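PDB 5Y2A: insect group II chitinase from Ostrinia furnacalis, which catalyses the hydrolysis of the beta-1,4-linked N-acetylglucosamine polymer chitin, as a member of glycoside hydrolase family 18. Local coordinates for residues T10-Y15 with I36-V41; V74-G79 with Y115-L120; V6-N11 with M341-D346. One frame throughout, in Å; residues are numbered along the deposited sequence.

Contact 1 (T10-Y15 with I36-V41); sequences TNWAWY and IYAFAV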
ATOM      1  N   THR A  10      13.828 -10.614   4.208  1.00 11.42           N
ATOM      2  CA  THR A  10      12.472 -10.138   4.489  1.00 12.21           C
ATOM      3  C   THR A  10      11.498 -11.310   4.532  1.00 13.00           C
ATOM      4  O   THR A  10      11.412 -12.082   3.570  1.00 14.37           O
ATOM      5  CB  THR A  10      12.022  -9.086   3.473  1.00 14.63           C
ATOM      6  OG1 THR A  10      11.865  -9.690   2.183  1.00 13.38           O
ATOM      7  CG2 THR A  10      13.043  -7.959   3.386  1.00 14.39           C
ATOM      8  N   ASN A  11      10.801 -11.469   5.670  1.00 13.77           N
ATOM      9  CA  ASN A  11       9.901 -12.609   5.831  1.00 16.75           C
ATOM     10  C   ASN A  11       8.711 -12.553   4.865  1.00 18.23           C
ATOM     11  O   ASN A  11       8.181 -13.603   4.489  1.00 22.22           O
ATOM     12  CB  ASN A  11       9.488 -12.764   7.307  1.00 14.51           C
ATOM     13  CG  ASN A  11       8.618 -11.640   7.835  1.00 17.91           C
ATOM     14  OD1 ASN A  11       8.500 -10.574   7.242  1.00 17.28           O
ATOM     15  ND2 ASN A  11       8.060 -11.859   9.023  1.00 19.87           N
ATOM     16  N   TRP A  12       8.260 -11.362   4.472  1.00 15.47           N
ATOM     17  CA  TRP A  12       7.132 -11.254   3.544  1.00 16.18           C
ATOM     18  C   TRP A  12       7.474 -11.625   2.096  1.00 16.89           C
ATOM     19  O   TRP A  12       6.560 -11.710   1.266  1.00 14.67           O
ATOM     20  CB  TRP A  12       6.541  -9.845   3.604  1.00 15.19           C
ATOM     21  CG  TRP A  12       7.429  -8.747   3.102  1.00 15.37           C
ATOM     22  CD1 TRP A  12       7.512  -8.274   1.821  1.00 20.05           C
ATOM     23  CD2 TRP A  12       8.363  -7.979   3.875  1.00 15.57           C
ATOM     24  NE1 TRP A  12       8.433  -7.252   1.751  1.00 20.56           N
ATOM     25  CE2 TRP A  12       8.973  -7.053   2.997  1.00 16.73           C
ATOM     26  CE3 TRP A  12       8.743  -7.985   5.222  1.00 16.69           C
ATOM     27  CZ2 TRP A  12       9.936  -6.135   3.425  1.00 16.69           C
ATOM     28  CZ3 TRP A  12       9.709  -7.080   5.646  1.00 16.54           C
ATOM     29  CH2 TRP A  12      10.290  -6.164   4.751  1.00 16.95           C
ATOM     30  N   ALA A  13       8.742 -11.879   1.766  1.00 15.31           N
ATOM     31  CA  ALA A  13       9.094 -12.320   0.416  1.00 14.20           C
ATOM     32  C   ALA A  13       8.584 -13.718   0.099  1.00 17.26           C
ATOM     33  O   ALA A  13       8.700 -14.156  -1.052  1.00 16.05           O
ATOM     34  CB  ALA A  13      10.608 -12.263   0.206  1.00 14.08           C
ATOM     35  N   TRP A  14       8.129 -14.461   1.106  1.00 15.11           N
ATOM     36  CA  TRP A  14       7.501 -15.754   0.870  1.00 19.65           C
ATOM     37  C   TRP A  14       6.156 -15.605   0.160  1.00 21.05           C
ATOM     38  O   TRP A  14       5.752 -16.493  -0.600  1.00 16.89           O
ATOM     39  CB  TRP A  14       7.342 -16.477   2.209  1.00 21.65           C
ATOM     40  CG  TRP A  14       6.907 -17.904   2.104  1.00 27.13           C
ATOM     41  CD1 TRP A  14       7.712 -19.001   1.987  1.00 30.78           C
ATOM     42  CD2 TRP A  14       5.562 -18.394   2.138  1.00 21.92           C
ATOM     43  NE1 TRP A  14       6.949 -20.142   1.932  1.00 36.20           N
ATOM     44  CE2 TRP A  14       5.626 -19.796   2.023  1.00 31.01           C
ATOM     45  CE3 TRP A  14       4.311 -17.781   2.245  1.00 26.42           C
ATOM     46  CZ2 TRP A  14       4.484 -20.597   2.010  1.00 32.39           C
ATOM     47  CZ3 TRP A  14       3.179 -18.576   2.234  1.00 29.14           C
ATOM     48  CH2 TRP A  14       3.273 -19.968   2.118  1.00 31.23           C
ATOM     49  N   TYR A  15       5.457 -14.493   0.395  1.00 16.69           N
ATOM     50  CA  TYR A  15       4.113 -14.263  -0.145  1.00 19.77           C
ATOM     51  C   TYR A  15       4.198 -13.632  -1.535  1.00 17.64           C
ATOM     52  O   TYR A  15       3.674 -12.555  -1.801  1.00 21.09           O
ATOM     53  CB  TYR A  15       3.306 -13.380   0.802  1.00 18.31           C
ATOM     54  CG  TYR A  15       3.159 -13.924   2.206  1.00 20.16           C
ATOM     55  CD1 TYR A  15       2.308 -14.983   2.470  1.00 25.37           C
ATOM     56  CD2 TYR A  15       3.835 -13.351   3.274  1.00 24.06           C
ATOM     57  CE1 TYR A  15       2.154 -15.483   3.741  1.00 26.67           C
ATOM     58  CE2 TYR A  15       3.683 -13.844   4.563  1.00 26.15           C
ATOM     59  CZ  TYR A  15       2.839 -14.917   4.783  1.00 21.52           C
ATOM     60  OH  TYR A  15       2.664 -15.430   6.044  1.00 24.73           O
ATOM     61  N   ILE A  36      20.031  -9.830   8.829  1.00 10.77           N
ATOM     62  CA  ILE A  36      18.998  -9.200   9.642  1.00 14.05           C
ATOM     63  C   ILE A  36      17.659  -9.776   9.202  1.00 14.61           C
ATOM     64  O   ILE A  36      17.306  -9.706   8.017  1.00 12.20           O
ATOM     65  CB  ILE A  36      18.990  -7.671   9.487  1.00 14.61           C
ATOM     66  CG1 ILE A  36      20.375  -7.065   9.749  1.00 15.53           C
ATOM     67  CG2 ILE A  36      17.961  -7.063  10.439  1.00 14.42           C
ATOM     68  CD1 ILE A  36      20.995  -7.447  11.060  1.00 17.57           C
ATOM     69  N   TYR A  37      16.909 -10.331  10.158  1.00 13.35           N
ATOM     70  CA  TYR A  37      15.582 -10.889   9.896  1.00 14.28           C
ATOM     71  C   TYR A  37      14.562  -9.762  10.007  1.00 12.97           C
ATOM     72  O   TYR A  37      14.210  -9.336  11.109  1.00 14.39           O
ATOM     73  CB  TYR A  37      15.281 -12.024  10.872  1.00 14.89           C
ATOM     74  CG  TYR A  37      14.084 -12.876  10.496  1.00 14.81           C
ATOM     75  CD1 TYR A  37      12.790 -12.367  10.567  1.00 16.57           C
ATOM     76  CD2 TYR A  37      14.247 -14.198  10.091  1.00 15.97           C
ATOM     77  CE1 TYR A  37      11.689 -13.145  10.219  1.00 13.89           C
ATOM     78  CE2 TYR A  37      13.154 -14.983   9.748  1.00 16.35           C
ATOM     79  CZ  TYR A  37      11.877 -14.448   9.818  1.00 17.22           C
ATOM     80  OH  TYR A  37      10.782 -15.209   9.475  1.00 16.40           O
ATOM     81  N   ALA A  38      14.062  -9.291   8.863  1.00 14.61           N
ATOM     82  CA  ALA A  38      13.084  -8.209   8.806  1.00 14.12           C
ATOM     83  C   ALA A  38      11.698  -8.783   8.532  1.00 14.07           C
ATOM     84  O   ALA A  38      11.541  -9.592   7.611  1.00 14.57           O
ATOM     85  CB  ALA A  38      13.453  -7.203   7.709  1.00 14.03           C
ATOM     86  N   PHE A  39      10.699  -8.404   9.339  1.00 13.70           N
ATOM     87  CA  PHE A  39      10.815  -7.572  10.541  1.00 13.92           C
ATOM     88  C   PHE A  39       9.986  -8.176  11.670  1.00 18.12           C
ATOM     89  O   PHE A  39       8.912  -8.749  11.424  1.00 14.83           O
ATOM     90  CB  PHE A  39      10.274  -6.147  10.324  1.00 14.69           C
ATOM     91  CG  PHE A  39      11.158  -5.244   9.517  1.00 16.70           C
ATOM     92  CD1 PHE A  39      12.377  -4.812  10.013  1.00 17.00           C
ATOM     93  CD2 PHE A  39      10.736  -4.775   8.281  1.00 21.40           C
ATOM     94  CE1 PHE A  39      13.179  -3.956   9.274  1.00 16.71           C
ATOM     95  CE2 PHE A  39      11.529  -3.918   7.537  1.00 17.23           C
ATOM     96  CZ  PHE A  39      12.754  -3.510   8.036  1.00 17.23           C
ATOM     97  N   ALA A  40      10.440  -7.994  12.905  1.00 13.34           N
ATOM     98  CA  ALA A  40       9.541  -8.065  14.049  1.00 17.67           C
ATOM     99  C   ALA A  40       8.943  -6.679  14.285  1.00 16.34           C
ATOM    100  O   ALA A  40       9.396  -5.679  13.721  1.00 16.08           O
ATOM    101  CB  ALA A  40      10.268  -8.572  15.297  1.00 15.21           C
ATOM    102  N   VAL A  41       7.906  -6.617  15.123  1.00 15.85           N
ATOM    103  CA  VAL A  41       7.189  -5.371  15.363  1.00 17.84           C
ATOM    104  C   VAL A  41       7.021  -5.135  16.860  1.00 18.27           C
ATOM    105  O   VAL A  41       7.235  -6.022  17.685  1.00 20.65           O
ATOM    106  CB  VAL A  41       5.826  -5.341  14.638  1.00 18.33           C
ATOM    107  CG1 VAL A  41       6.051  -5.350  13.133  1.00 19.12           C
ATOM    108  CG2 VAL A  41       4.969  -6.523  15.044  1.00 17.84           C
TER

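Contact 2 (V74-G79 with Y115-L120); sequences VKVLLG and YGFDGL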
ATOM      1  N   VAL A  74      27.901 -16.861  10.080  1.00 20.30           N
ATOM      2  CA  VAL A  74      27.243 -15.572   9.930  1.00 21.85           C
ATOM      3  C   VAL A  74      26.573 -15.249  11.252  1.00 22.89           C
ATOM      4  O   VAL A  74      26.148 -16.141  11.993  1.00 23.34           O
ATOM      5  CB  VAL A  74      26.221 -15.573   8.772  1.00 22.76           C
ATOM      6  CG1 VAL A  74      26.907 -15.912   7.463  1.00 24.01           C
ATOM      7  CG2 VAL A  74      25.099 -16.552   9.048  1.00 24.81           C
ATOM      8  N   LYS A  75      26.475 -13.962  11.552  1.00 17.09           N
ATOM      9  CA  LYS A  75      25.709 -13.505  12.700  1.00 17.92           C
ATOM     10  C   LYS A  75      24.298 -13.191  12.223  1.00 20.49           C
ATOM     11  O   LYS A  75      24.120 -12.587  11.162  1.00 17.37           O
ATOM     12  CB  LYS A  75      26.356 -12.265  13.314  1.00 16.35           C
ATOM     13  CG  LYS A  75      27.735 -12.526  13.920  1.00 20.89           C
ATOM     14  CD  LYS A  75      27.585 -13.310  15.213  1.00 25.94           C
ATOM     15  CE  LYS A  75      28.919 -13.638  15.836  1.00 33.97           C
ATOM     16  NZ  LYS A  75      28.724 -14.200  17.205  1.00 34.69           N
ATOM     17  N   VAL A  76      23.296 -13.621  12.991  1.00 16.91           N
ATOM     18  CA  VAL A  76      21.892 -13.456  12.608  1.00 15.70           C
ATOM     19  C   VAL A  76      21.178 -12.647  13.685  1.00 16.55           C
ATOM     20  O   VAL A  76      21.069 -13.089  14.838  1.00 19.48           O
ATOM     21  CB  VAL A  76      21.198 -14.809  12.377  1.00 15.94           C
ATOM     22  CG1 VAL A  76      19.754 -14.602  11.914  1.00 13.85           C
ATOM     23  CG2 VAL A  76      21.972 -15.624  11.348  1.00 14.29           C
ATOM     24  N   LEU A  77      20.690 -11.467  13.307  1.00 15.01           N
ATOM     25  CA  LEU A  77      19.987 -10.564  14.204  1.00 13.44           C
ATOM     26  C   LEU A  77      18.531 -10.438  13.777  1.00 17.83           C
ATOM     27  O   LEU A  77      18.175 -10.644  12.613  1.00 15.34           O
ATOM     28  CB  LEU A  77      20.628  -9.169  14.223  1.00 16.77           C
ATOM     29  CG  LEU A  77      22.003  -8.980  14.870  1.00 18.40           C
ATOM     30  CD1 LEU A  77      23.096  -9.596  14.017  1.00 14.73           C
ATOM     31  CD2 LEU A  77      22.268  -7.503  15.094  1.00 17.32           C
ATOM     32  N   LEU A  78      17.689 -10.072  14.736  1.00 16.65           N
ATOM     33  CA  LEU A  78      16.290  -9.783  14.459  1.00 15.19           C
ATOM     34  C   LEU A  78      16.138  -8.289  14.213  1.00 16.37           C
ATOM     35  O   LEU A  78      16.638  -7.474  14.994  1.00 15.10           O
ATOM     36  CB  LEU A  78      15.407 -10.221  15.632  1.00 15.72           C
ATOM     37  CG  LEU A  78      13.925  -9.867  15.503  1.00 15.73           C
ATOM     38  CD1 LEU A  78      13.318 -10.616  14.327  1.00 16.26           C
ATOM     39  CD2 LEU A  78      13.189 -10.191  16.800  1.00 20.78           C
ATOM     40  N   GLY A  79      15.473  -7.929  13.118  1.00 14.77           N
ATOM     41  CA  GLY A  79      15.178  -6.535  12.842  1.00 15.76           C
ATOM     42  C   GLY A  79      13.824  -6.155  13.409  1.00 16.95           C
ATOM     43  O   GLY A  79      12.843  -6.879  13.233  1.00 17.98           O
ATOM     44  N   TYR A 115      14.778 -17.718  20.065  1.00 25.59           N
ATOM     45  CA  TYR A 115      14.854 -18.143  18.675  1.00 24.33           C
ATOM     46  C   TYR A 115      16.277 -18.255  18.148  1.00 25.08           C
ATOM     47  O   TYR A 115      16.459 -18.553  16.962  1.00 24.46           O
ATOM     48  CB  TYR A 115      14.037 -17.186  17.805  1.00 20.95           C
ATOM     49  CG  TYR A 115      12.591 -17.169  18.216  1.00 23.95           C
ATOM     50  CD1 TYR A 115      11.787 -18.286  18.033  1.00 23.58           C
ATOM     51  CD2 TYR A 115      12.040 -16.057  18.831  1.00 25.82           C
ATOM     52  CE1 TYR A 115      10.460 -18.282  18.427  1.00 24.64           C
ATOM     53  CE2 TYR A 115      10.722 -16.043  19.231  1.00 23.81           C
ATOM     54  CZ  TYR A 115       9.938 -17.157  19.028  1.00 25.76           C
ATOM     55  OH  TYR A 115       8.624 -17.141  19.426  1.00 26.12           O
ATOM     56  N   GLY A 116      17.287 -18.045  18.989  1.00 24.06           N
ATOM     57  CA  GLY A 116      18.664 -18.195  18.566  1.00 20.81           C
ATOM     58  C   GLY A 116      19.276 -16.986  17.898  1.00 20.85           C
ATOM     59  O   GLY A 116      20.281 -17.130  17.191  1.00 19.48           O
ATOM     60  N   PHE A 117      18.701 -15.800  18.084  1.00 19.21           N
ATOM     61  CA  PHE A 117      19.239 -14.595  17.470  1.00 18.82           C
ATOM     62  C   PHE A 117      20.481 -14.126  18.212  1.00 22.24           C
ATOM     63  O   PHE A 117      20.574 -14.247  19.437  1.00 21.95           O
ATOM     64  CB  PHE A 117      18.187 -13.487  17.452  1.00 18.23           C
ATOM     65  CG  PHE A 117      17.120 -13.692  16.412  1.00 20.52           C
ATOM     66  CD1 PHE A 117      17.398 -13.504  15.066  1.00 19.37           C
ATOM     67  CD2 PHE A 117      15.846 -14.087  16.781  1.00 18.42           C
ATOM     68  CE1 PHE A 117      16.418 -13.697  14.105  1.00 16.09           C
ATOM     69  CE2 PHE A 117      14.857 -14.285  15.827  1.00 16.42           C
ATOM     70  CZ  PHE A 117      15.143 -14.090  14.489  1.00 17.61           C
ATOM     71  N   ASP A 118      21.444 -13.606  17.454  1.00 19.27           N
ATOM     72  CA  ASP A 118      22.671 -13.045  18.005  1.00 18.06           C
ATOM     73  C   ASP A 118      22.524 -11.594  18.441  1.00 22.13           C
ATOM     74  O   ASP A 118      23.486 -11.021  18.964  1.00 22.94           O
ATOM     75  CB  ASP A 118      23.803 -13.156  16.979  1.00 21.78           C
ATOM     76  CG  ASP A 118      24.145 -14.584  16.653  1.00 24.02           C
ATOM     77  OD1 ASP A 118      24.326 -15.382  17.601  1.00 24.26           O
ATOM     78  OD2 ASP A 118      24.226 -14.916  15.453  1.00 22.62           O
ATOM     79  N   GLY A 119      21.372 -10.974  18.217  1.00 17.69           N
ATOM     80  CA  GLY A 119      21.205  -9.584  18.597  1.00 19.13           C
ATOM     81  C   GLY A 119      20.011  -8.969  17.889  1.00 18.12           C
ATOM     82  O   GLY A 119      19.176  -9.674  17.327  1.00 17.91           O
ATOM     83  N   LEU A 120      19.975  -7.635  17.921  1.00 18.29           N
ATOM     84  CA  LEU A 120      18.811  -6.863  17.513  1.00 16.57           C
ATOM     85  C   LEU A 120      19.238  -5.692  16.642  1.00 18.13           C
ATOM     86  O   LEU A 120      20.222  -5.010  16.940  1.00 17.01           O
ATOM     87  CB  LEU A 120      18.040  -6.349  18.742  1.00 19.36           C
ATOM     88  CG  LEU A 120      16.783  -5.504  18.509  1.00 19.49           C
ATOM     89  CD1 LEU A 120      15.627  -6.370  18.018  1.00 16.28           C
ATOM     90  CD2 LEU A 120      16.399  -4.756  19.775  1.00 19.08           C
TER

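Contact 3 (V6-N11 with M341-D346); sequences VCYYTN and MAWSLD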
ATOM      1  N   VAL A   6      26.083  -6.683   5.397  1.00 12.61           N
ATOM      2  CA  VAL A   6      24.893  -6.846   6.225  1.00 13.83           C
ATOM      3  C   VAL A   6      23.714  -7.080   5.289  1.00 14.30           C
ATOM      4  O   VAL A   6      23.346  -6.194   4.511  1.00 12.35           O
ATOM      5  CB  VAL A   6      24.671  -5.618   7.121  1.00 13.30           C
ATOM      6  CG1 VAL A   6      23.383  -5.753   7.933  1.00 13.44           C
ATOM      7  CG2 VAL A   6      25.874  -5.412   8.041  1.00 12.80           C
ATOM      8  N   CYS A   7      23.114  -8.270   5.359  1.00 12.63           N
ATOM      9  CA  CYS A   7      22.070  -8.688   4.426  1.00 12.77           C
ATOM     10  C   CYS A   7      20.715  -8.637   5.113  1.00 13.52           C
ATOM     11  O   CYS A   7      20.516  -9.302   6.134  1.00 12.96           O
ATOM     12  CB  CYS A   7      22.308 -10.113   3.928  1.00 17.58           C
ATOM     13  SG  CYS A   7      23.838 -10.420   3.028  1.00 17.89           S
ATOM     14  N   TYR A   8      19.769  -7.905   4.531  1.00 11.02           N
ATOM     15  CA  TYR A   8      18.395  -7.944   5.015  1.00 12.87           C
ATOM     16  C   TYR A   8      17.642  -9.083   4.330  1.00 14.35           C
ATOM     17  O   TYR A   8      17.573  -9.146   3.096  1.00 12.80           O
ATOM     18  CB  TYR A   8      17.697  -6.602   4.798  1.00 13.45           C
ATOM     19  CG  TYR A   8      18.031  -5.621   5.894  1.00 14.64           C
ATOM     20  CD1 TYR A   8      19.158  -4.824   5.806  1.00 14.83           C
ATOM     21  CD2 TYR A   8      17.243  -5.520   7.041  1.00 14.61           C
ATOM     22  CE1 TYR A   8      19.488  -3.935   6.813  1.00 16.67           C
ATOM     23  CE2 TYR A   8      17.571  -4.627   8.056  1.00 15.41           C
ATOM     24  CZ  TYR A   8      18.695  -3.840   7.930  1.00 14.91           C
ATOM     25  OH  TYR A   8      19.051  -2.956   8.924  1.00 15.58           O
ATOM     26  N   TYR A   9      17.110  -9.988   5.145  1.00 11.98           N
ATOM     27  CA  TYR A   9      16.186 -11.032   4.730  1.00 13.11           C
ATOM     28  C   TYR A   9      14.792 -10.559   5.129  1.00 14.67           C
ATOM     29  O   TYR A   9      14.613 -10.072   6.245  1.00 15.26           O
ATOM     30  CB  TYR A   9      16.518 -12.354   5.432  1.00 14.09           C
ATOM     31  CG  TYR A   9      15.416 -13.389   5.319  1.00 14.19           C
ATOM     32  CD1 TYR A   9      15.326 -14.195   4.198  1.00 18.46           C
ATOM     33  CD2 TYR A   9      14.437 -13.518   6.301  1.00 15.98           C
ATOM     34  CE1 TYR A   9      14.324 -15.132   4.068  1.00 17.41           C
ATOM     35  CE2 TYR A   9      13.417 -14.449   6.174  1.00 15.43           C
ATOM     36  CZ  TYR A   9      13.369 -15.249   5.050  1.00 17.89           C
ATOM     37  OH  TYR A   9      12.371 -16.181   4.897  1.00 21.77           O
ATOM     38  N   THR A  10      13.828 -10.614   4.208  1.00 11.42           N
ATOM     39  CA  THR A  10      12.472 -10.138   4.489  1.00 12.21           C
ATOM     40  C   THR A  10      11.498 -11.310   4.532  1.00 13.00           C
ATOM     41  O   THR A  10      11.412 -12.082   3.570  1.00 14.37           O
ATOM     42  CB  THR A  10      12.022  -9.086   3.473  1.00 14.63           C
ATOM     43  OG1 THR A  10      11.865  -9.690   2.183  1.00 13.38           O
ATOM     44  CG2 THR A  10      13.043  -7.959   3.386  1.00 14.39           C
ATOM     45  N   ASN A  11      10.801 -11.469   5.670  1.00 13.77           N
ATOM     46  CA  ASN A  11       9.901 -12.609   5.831  1.00 16.75           C
ATOM     47  C   ASN A  11       8.711 -12.553   4.865  1.00 18.23           C
ATOM     48  O   ASN A  11       8.181 -13.603   4.489  1.00 22.22           O
ATOM     49  CB  ASN A  11       9.488 -12.764   7.307  1.00 14.51           C
ATOM     50  CG  ASN A  11       8.618 -11.640   7.835  1.00 17.91           C
ATOM     51  OD1 ASN A  11       8.500 -10.574   7.242  1.00 17.28           O
ATOM     52  ND2 ASN A  11       8.060 -11.859   9.023  1.00 19.87           N
ATOM     53  N   MET A 341      25.533  -2.613   3.195  1.00 12.53           N
ATOM     54  CA  MET A 341      24.285  -3.255   3.580  1.00 13.34           C
ATOM     55  C   MET A 341      23.408  -3.419   2.347  1.00 15.13           C
ATOM     56  O   MET A 341      23.410  -2.560   1.459  1.00 12.47           O
ATOM     57  CB  MET A 341      23.566  -2.437   4.669  1.00 15.02           C
ATOM     58  CG  MET A 341      22.184  -2.929   5.011  1.00 15.07           C
ATOM     59  SD  MET A 341      20.945  -2.071   4.023  1.00 16.22           S
ATOM     60  CE  MET A 341      20.710  -0.584   5.002  1.00 13.64           C
ATOM     61  N   ALA A 342      22.668  -4.528   2.289  1.00 12.28           N
ATOM     62  CA  ALA A 342      21.876  -4.888   1.119  1.00 13.13           C
ATOM     63  C   ALA A 342      20.393  -4.915   1.469  1.00 13.65           C
ATOM     64  O   ALA A 342      19.970  -5.704   2.322  1.00 13.97           O
ATOM     65  CB  ALA A 342      22.305  -6.253   0.579  1.00 12.87           C
ATOM     66  N   TRP A 343      19.600  -4.123   0.746  1.00 13.01           N
ATOM     67  CA  TRP A 343      18.149  -4.021   0.910  1.00 14.97           C
ATOM     68  C   TRP A 343      17.504  -4.358  -0.440  1.00 14.76           C
ATOM     69  O   TRP A 343      17.337  -3.469  -1.277  1.00 14.04           O
ATOM     70  CB  TRP A 343      17.790  -2.580   1.402  1.00 14.09           C
ATOM     71  CG  TRP A 343      16.338  -2.290   1.720  1.00 14.70           C
ATOM     72  CD1 TRP A 343      15.561  -1.307   1.171  1.00 13.21           C
ATOM     73  CD2 TRP A 343      15.513  -2.955   2.686  1.00 15.52           C
ATOM     74  NE1 TRP A 343      14.301  -1.331   1.722  1.00 16.19           N
ATOM     75  CE2 TRP A 343      14.246  -2.336   2.653  1.00 16.53           C
ATOM     76  CE3 TRP A 343      15.719  -4.019   3.567  1.00 16.76           C
ATOM     77  CZ2 TRP A 343      13.194  -2.748   3.465  1.00 17.95           C
ATOM     78  CZ3 TRP A 343      14.671  -4.429   4.371  1.00 16.13           C
ATOM     79  CH2 TRP A 343      13.427  -3.797   4.315  1.00 15.39           C
ATOM     80  N   SER A 344      17.147  -5.630  -0.671  1.00 16.98           N
ATOM     81  CA  SER A 344      17.266  -6.720   0.302  1.00 13.11           C
ATOM     82  C   SER A 344      17.558  -7.981  -0.512  1.00 15.67           C
ATOM     83  O   SER A 344      17.471  -7.939  -1.739  1.00 16.07           O
ATOM     84  CB  SER A 344      15.982  -6.879   1.127  1.00 14.85           C
ATOM     85  OG  SER A 344      14.888  -7.261   0.299  1.00 15.59           O
ATOM     86  N   LEU A 345      17.901  -9.087   0.163  1.00 12.70           N
ATOM     87  CA  LEU A 345      18.337 -10.307  -0.523  1.00 13.71           C
ATOM     88  C   LEU A 345      17.392 -10.722  -1.646  1.00 14.78           C
ATOM     89  O   LEU A 345      17.833 -11.145  -2.721  1.00 14.17           O
ATOM     90  CB  LEU A 345      18.449 -11.457   0.478  1.00 14.70           C
ATOM     91  CG  LEU A 345      19.575 -11.392   1.498  1.00 16.21           C
ATOM     92  CD1 LEU A 345      19.533 -12.596   2.421  1.00 16.35           C
ATOM     93  CD2 LEU A 345      20.866 -11.369   0.745  1.00 16.27           C
ATOM     94  N   ASP A 346      16.089 -10.640  -1.397  1.00 11.86           N
ATOM     95  CA  ASP A 346      15.079 -11.180  -2.296  1.00 12.56           C
ATOM     96  C   ASP A 346      14.826 -10.317  -3.525  1.00 12.51           C
ATOM     97  O   ASP A 346      14.081 -10.747  -4.415  1.00 11.85           O
ATOM     98  CB  ASP A 346      13.769 -11.321  -1.531  1.00 11.02           C
ATOM     99  CG  ASP A 346      13.403 -10.043  -0.818  1.00 13.58           C
ATOM    100  OD1 ASP A 346      13.991  -9.757   0.247  1.00 13.77           O
ATOM    101  OD2 ASP A 346      12.560  -9.298  -1.352  1.00 11.83           O
TER
HETATM  102  O   HOH W   1      15.001 -11.986   1.853  1.00 17.47           O
HETATM  103  O   HOH W   2      10.986  -7.629   0.118  1.00 18.77           O

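Contact 1 (T10-Y15 with I36-V41)
Asn11 docks on Ala38 through its backbone: Asn11 N donates to Ala38 O at 2.8 Å, and the bond is nearly straight at 165°. The same carbonyl oxygen is approached by the CA-H of Thr10, with Thr10 CA 3.3 Å from Ala38 O, where strands 4-10 and 34-42 still run parallel before residues 11-14 turn away in a 3-10 segment. The Asn11 side chain points toward strand 34-42. Its CB rests against the phenol end of Tyr37, 3.5 Å from Tyr37 OH, and the two side chains cross at about a right angle. Asn11 ND2 and Tyr37 OH both hydrogen-bond to Asp57 OD1. Asn11 OD1 lies 3.2 Å from Ala38 O, and as both are acceptors this is no hydrogen bond.

The end of Trp12 comes back to Phe39, its CG placed between the backbone N and carbonyl carbon (chi1 67°). The outer edge of the indole does the touching, with Trp12 CZ3 3.6 Å from Phe39 CD2. The two rings lie nearly parallel, at 22°, but are slid so far apart that they barely overlap. The peptide bond between Ala38 and Phe39 is cis, and Ala38 CB sits over the centre of one face of the Phe39 ring. Non-proline cis peptides of this kind are known near the active-site cleft of family 18 chitinases.

An alanine here would keep the main-chain bond and the CB contact with Tyr37, but is likely to leave Asp57 OD1 without its amide donor, with Tyr37 OH still bonded to it. Phe39 N is buried without a partner. The chemistry thus implies that one main-chain bond and the Trp12-Phe39 packing tie the start of the turn to strand 34-42, while Asp57 OD1 joins the polar ends of Asn11 and Tyr37.

Contact 2 (V74-G79 with Y115-L120)
This is a parallel strand pairing at the start of two adjacent barrel strands, 75-81 and 119-123, in which Val76 and Leu78 are bonded to Asp118 and Gly119. Asp118 grips Val76 twice: Asp118 N donates to Val76 O at 2.7 Å, and Val76 N donates to Asp118 OD2 at 2.9 Å, almost straight at 171°. OD2 uses its anti lone pair. The carboxylate accepts a strand N-H just where the pairing begins. Asp118 OD1 forms a salt bridge with Lys70, whereas Lys75 offers OD2 its aliphatic chain, with Lys75 CD 3.7 Å from Asp118 OD2; Lys75 NZ stays 4.6 Å from Asp118 OD1, beyond salt-bridge range.

The segments belong to a beta-alpha-beta unit of the TIM barrel: helix 98-115 ends in a Schellman motif at Gly116, and Asp118 then opens the DxxDxDxE signature of family 18. Leu78 N donates to Gly119 O at 3.0 Å. Leu77 lies against Gly119, where a CB would crowd Leu77 CD2 and clash with the carbonyl O of Asp118; Leu77 CD2 comes within 3.6 Å of Leu120 N.

Phe117, its CG anti to the carbonyl carbon (chi1 -75°), lays one ring face on Leu78. The CH-pi contact is well centred, Leu78 CB standing 3.8 Å from the Phe117 ring centroid and 5° off the normal. Leu112 of helix 98-115 packs on Phe117, Leu78 and Leu120 alike.

Contact 3 (V6-N11 with M341-D346)
Asp346 OD1 accepts from Thr10 OG1 at 2.9 Å and from Ser344 OG at 2.7 Å, the two hydroxyls arriving from opposite faces of the carboxylate. Both bonds stand well out of its plane, Thr10 OG1 by 61°. A water donates to the same oxygen while accepting from Thr10 N. Asp346 OD2 is held by a salt bridge to Arg16 and by a second water, 2.7 Å from Asp346 OD2, that also donates to Thr10 OG1.

Below this cluster the strands pair in parallel, with Ala342 N bonded to Val6 O and Tyr8 N to Ala342 O. These are the first and last strands of the TIM barrel, 4-10 and 339-343, so their pairing closes the barrel. The cis peptide between Trp343 and Ser344 interrupts the ladder, and the next main-chain bond runs from Leu345 N to Tyr8 O, at 3.0 Å. Leu345 also packs its CD2 against Cys7 CB, at 3.7 Å; Cys7 itself is tied to Cys32 by a disulfide.

Two side chains meet the Tyr8 ring, one at a face and one at an edge. Trp343, with CG anti to the backbone N (chi1 -176°), turns its six-membered edge to the Tyr8 face in an offset edge-to-face pair, planes 89° apart. At the ring's own edge Met341 CG lies 3.4 Å from Tyr8 CE1, and Met341 SD makes an oblique Met-aromatic contact. Tyr8 OH is hydrogen-bonded to Asp121 of the family signature.

How the contacts relate
All three contacts are largely buried and belong to one barrel: strand 4-10 pairs with 339-343 in contact 3 and 34-42 in contact 1, strand 34-42 neighbours 75-81, and contact 2 adds 119-123. The centre of contact 3 lies about 7 Å from the centre of the chain, that of contact 2 about 17 Å. Contact 3 has no exposed touching residue; Trp12 in contact 1 and Lys75 in contact 2 are exposed, and 10-15 reaches the second subunit through Trp14 and Tyr15. Contacts 1 and 3 share Thr10, the last residue of the first strand, and Asn11 just after it, near cis peptides and aromatic rings. Contact 2 forms at the opposite, N-terminal strand ends, packing against helix 98-115.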